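Long-range contact in transcriptional repressor of the blcABC operon (PDB 3MQ0), which probably binds DNA through a helix-turn-helix domain to repress the blcABC operon of Agrobacterium tumefaciens, under control of its oligomeric state: residues V131-C136 and P156-G161. Sequence-based numbering, arbitrary orientation.
Sequences VVYIGC and PFTATG
Val131 of strand 130-137 packs its two methyl groups against the N-cap and first turn of the helix that begins at Ala159. Val131 CG1 reaches the backbone 3.5 Å from Gly161 CA, and also touches Thr160 OG1. Val131 CG2 lies 3.7 Å from Thr158 OG1, an oxygen that CG1 also approaches, the valine and threonine side chains running alongside one another with opposite sense. Two residues along the strand, the Tyr133 and Thr158 side chains meet head-on, with Tyr133 OH 3.6 Å from Thr158 CG2. With CG anti to its own carbonyl carbon (chi1 -69°), the tyrosine carries this oxygen to the helix start although its CB does not point there.

The polar links are indirect or local. One water joins Tyr133 OH to Thr160 OG1, at 3.1 Å from each oxygen, and Thr160 OG1 is also hydrogen-bonded to Thr124 OG1 on the adjacent strand 120-127. Within 156-161, Gly161 N donates to Thr158 OG1 over 2.9 Å in a bent capping bond (134°). The hydroxyl can accept it because chi1 of 61° sets OG1 between the backbone N and the carbonyl carbon.

Tyr133 also meets the ring of Phe147, while Thr158 touches Leu153 on edge strand 152-154. The arrangement is a threonine N-cap whose helix start packs on strand 130-137, between 120-127 and 152-154 in the antiparallel sheet of the GAF-like C-terminal domain of IclR-family regulators.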
loop_
_atom_site.group_PDB
_atom_site.type_symbol
_atom_site.label_atom_id
_atom_site.label_comp_id
_atom_site.label_asym_id
_atom_site.label_seq_id
_atom_site.Cartn_x
_atom_site.Cartn_y
_atom_site.Cartn_z
ATOM N N VAL B 131 -25.241 -0.533 10.833
ATOM C CA VAL B 131 -24.783 -0.473 9.451
ATOM C C VAL B 131 -25.355 0.800 8.831
ATOM O O VAL B 131 -26.418 1.249 9.231
ATOM C CB VAL B 131 -25.195 -1.697 8.620
ATOM C CG1 VAL B 131 -24.527 -2.972 9.173
ATOM C CG2 VAL B 131 -26.702 -1.865 8.586
ATOM N N VAL B 132 -24.623 1.380 7.885
ATOM C CA VAL B 132 -25.046 2.593 7.187
ATOM C C VAL B 132 -25.123 2.275 5.703
ATOM O O VAL B 132 -24.180 1.702 5.145
ATOM C CB VAL B 132 -24.033 3.733 7.412
ATOM C CG1 VAL B 132 -24.456 4.984 6.641
ATOM C CG2 VAL B 132 -23.892 4.024 8.906
ATOM N N TYR B 133 -26.257 2.586 5.083
ATOM C CA TYR B 133 -26.486 2.282 3.670
ATOM C C TYR B 133 -25.783 3.291 2.785
ATOM O O TYR B 133 -26.062 4.480 2.862
ATOM C CB TYR B 133 -28.005 2.167 3.364
ATOM C CG TYR B 133 -28.512 0.937 4.040
ATOM C CD1 TYR B 133 -28.851 0.965 5.380
ATOM C CD2 TYR B 133 -28.505 -0.291 3.387
ATOM C CE1 TYR B 133 -29.220 -0.190 6.050
ATOM C CE2 TYR B 133 -28.873 -1.450 4.045
ATOM C CZ TYR B 133 -29.237 -1.387 5.375
ATOM O OH TYR B 133 -29.607 -2.529 6.042
ATOM N N ILE B 134 -24.839 2.825 1.974
ATOM C CA ILE B 134 -24.122 3.734 1.087
ATOM C C ILE B 134 -24.426 3.512 -0.385
ATOM O O ILE B 134 -24.063 4.335 -1.231
ATOM C CB ILE B 134 -22.603 3.694 1.314
ATOM C CG1 ILE B 134 -22.040 2.292 1.063
ATOM C CG2 ILE B 134 -22.278 4.134 2.739
ATOM C CD1 ILE B 134 -20.508 2.254 0.982
ATOM N N GLY B 135 -25.073 2.398 -0.695
ATOM C CA GLY B 135 -25.495 2.121 -2.062
ATOM C C GLY B 135 -26.743 1.267 -2.076
ATOM O O GLY B 135 -26.979 0.497 -1.146
ATOM N N CYS B 136 -27.565 1.427 -3.110
ATOM C CA CYS B 136 -28.785 0.640 -3.212
ATOM C C CYS B 136 -29.249 0.560 -4.655
ATOM O O CYS B 136 -29.451 1.592 -5.299
ATOM C CB CYS B 136 -29.898 1.237 -2.342
ATOM S SG CYS B 136 -31.473 0.297 -2.387
ATOM N N PRO B 156 -26.788 -6.104 14.328
ATOM C CA PRO B 156 -27.080 -7.518 14.624
ATOM C C PRO B 156 -28.270 -8.080 13.856
ATOM O O PRO B 156 -28.360 -9.299 13.738
ATOM C CB PRO B 156 -27.405 -7.503 16.122
ATOM C CG PRO B 156 -26.621 -6.353 16.644
ATOM C CD PRO B 156 -26.724 -5.295 15.561
ATOM N N PHE B 157 -29.156 -7.219 13.362
ATOM C CA PHE B 157 -30.377 -7.675 12.702
ATOM C C PHE B 157 -30.279 -7.804 11.161
ATOM O O PHE B 157 -31.052 -8.539 10.550
ATOM C CB PHE B 157 -31.552 -6.743 13.052
ATOM C CG PHE B 157 -31.804 -6.563 14.545
ATOM C CD1 PHE B 157 -31.444 -7.534 15.461
ATOM C CD2 PHE B 157 -32.431 -5.415 15.012
ATOM C CE1 PHE B 157 -31.687 -7.361 16.818
ATOM C CE2 PHE B 157 -32.672 -5.226 16.376
ATOM C CZ PHE B 157 -32.298 -6.217 17.275
ATOM N N THR B 158 -29.355 -7.091 10.528
ATOM C CA THR B 158 -29.315 -7.072 9.060
ATOM C C THR B 158 -28.379 -8.148 8.510
ATOM O O THR B 158 -27.493 -8.620 9.219
ATOM C CB THR B 158 -28.823 -5.697 8.527
ATOM O OG1 THR B 158 -27.497 -5.455 8.999
ATOM C CG2 THR B 158 -29.707 -4.553 9.019
ATOM N N ALA B 159 -28.545 -8.525 7.239
ATOM C CA ALA B 159 -27.650 -9.527 6.661
ATOM C C ALA B 159 -26.230 -8.973 6.537
ATOM O O ALA B 159 -25.277 -9.651 6.892
ATOM C CB ALA B 159 -28.161 -10.003 5.289
ATOM N N THR B 160 -26.079 -7.739 6.048
ATOM C CA THR B 160 -24.726 -7.165 5.989
ATOM C C THR B 160 -24.128 -6.997 7.370
ATOM O O THR B 160 -22.922 -7.175 7.537
ATOM C CB THR B 160 -24.651 -5.785 5.296
ATOM O OG1 THR B 160 -25.501 -4.856 5.970
ATOM C CG2 THR B 160 -25.061 -5.876 3.821
ATOM N N GLY B 161 -24.973 -6.634 8.339
ATOM C CA GLY B 161 -24.548 -6.458 9.721
ATOM C C GLY B 161 -23.984 -7.748 10.304
ATOM O O GLY B 161 -22.915 -7.747 10.893
HETATM O O HOH W 1 -28.496 -5.306 5.140
#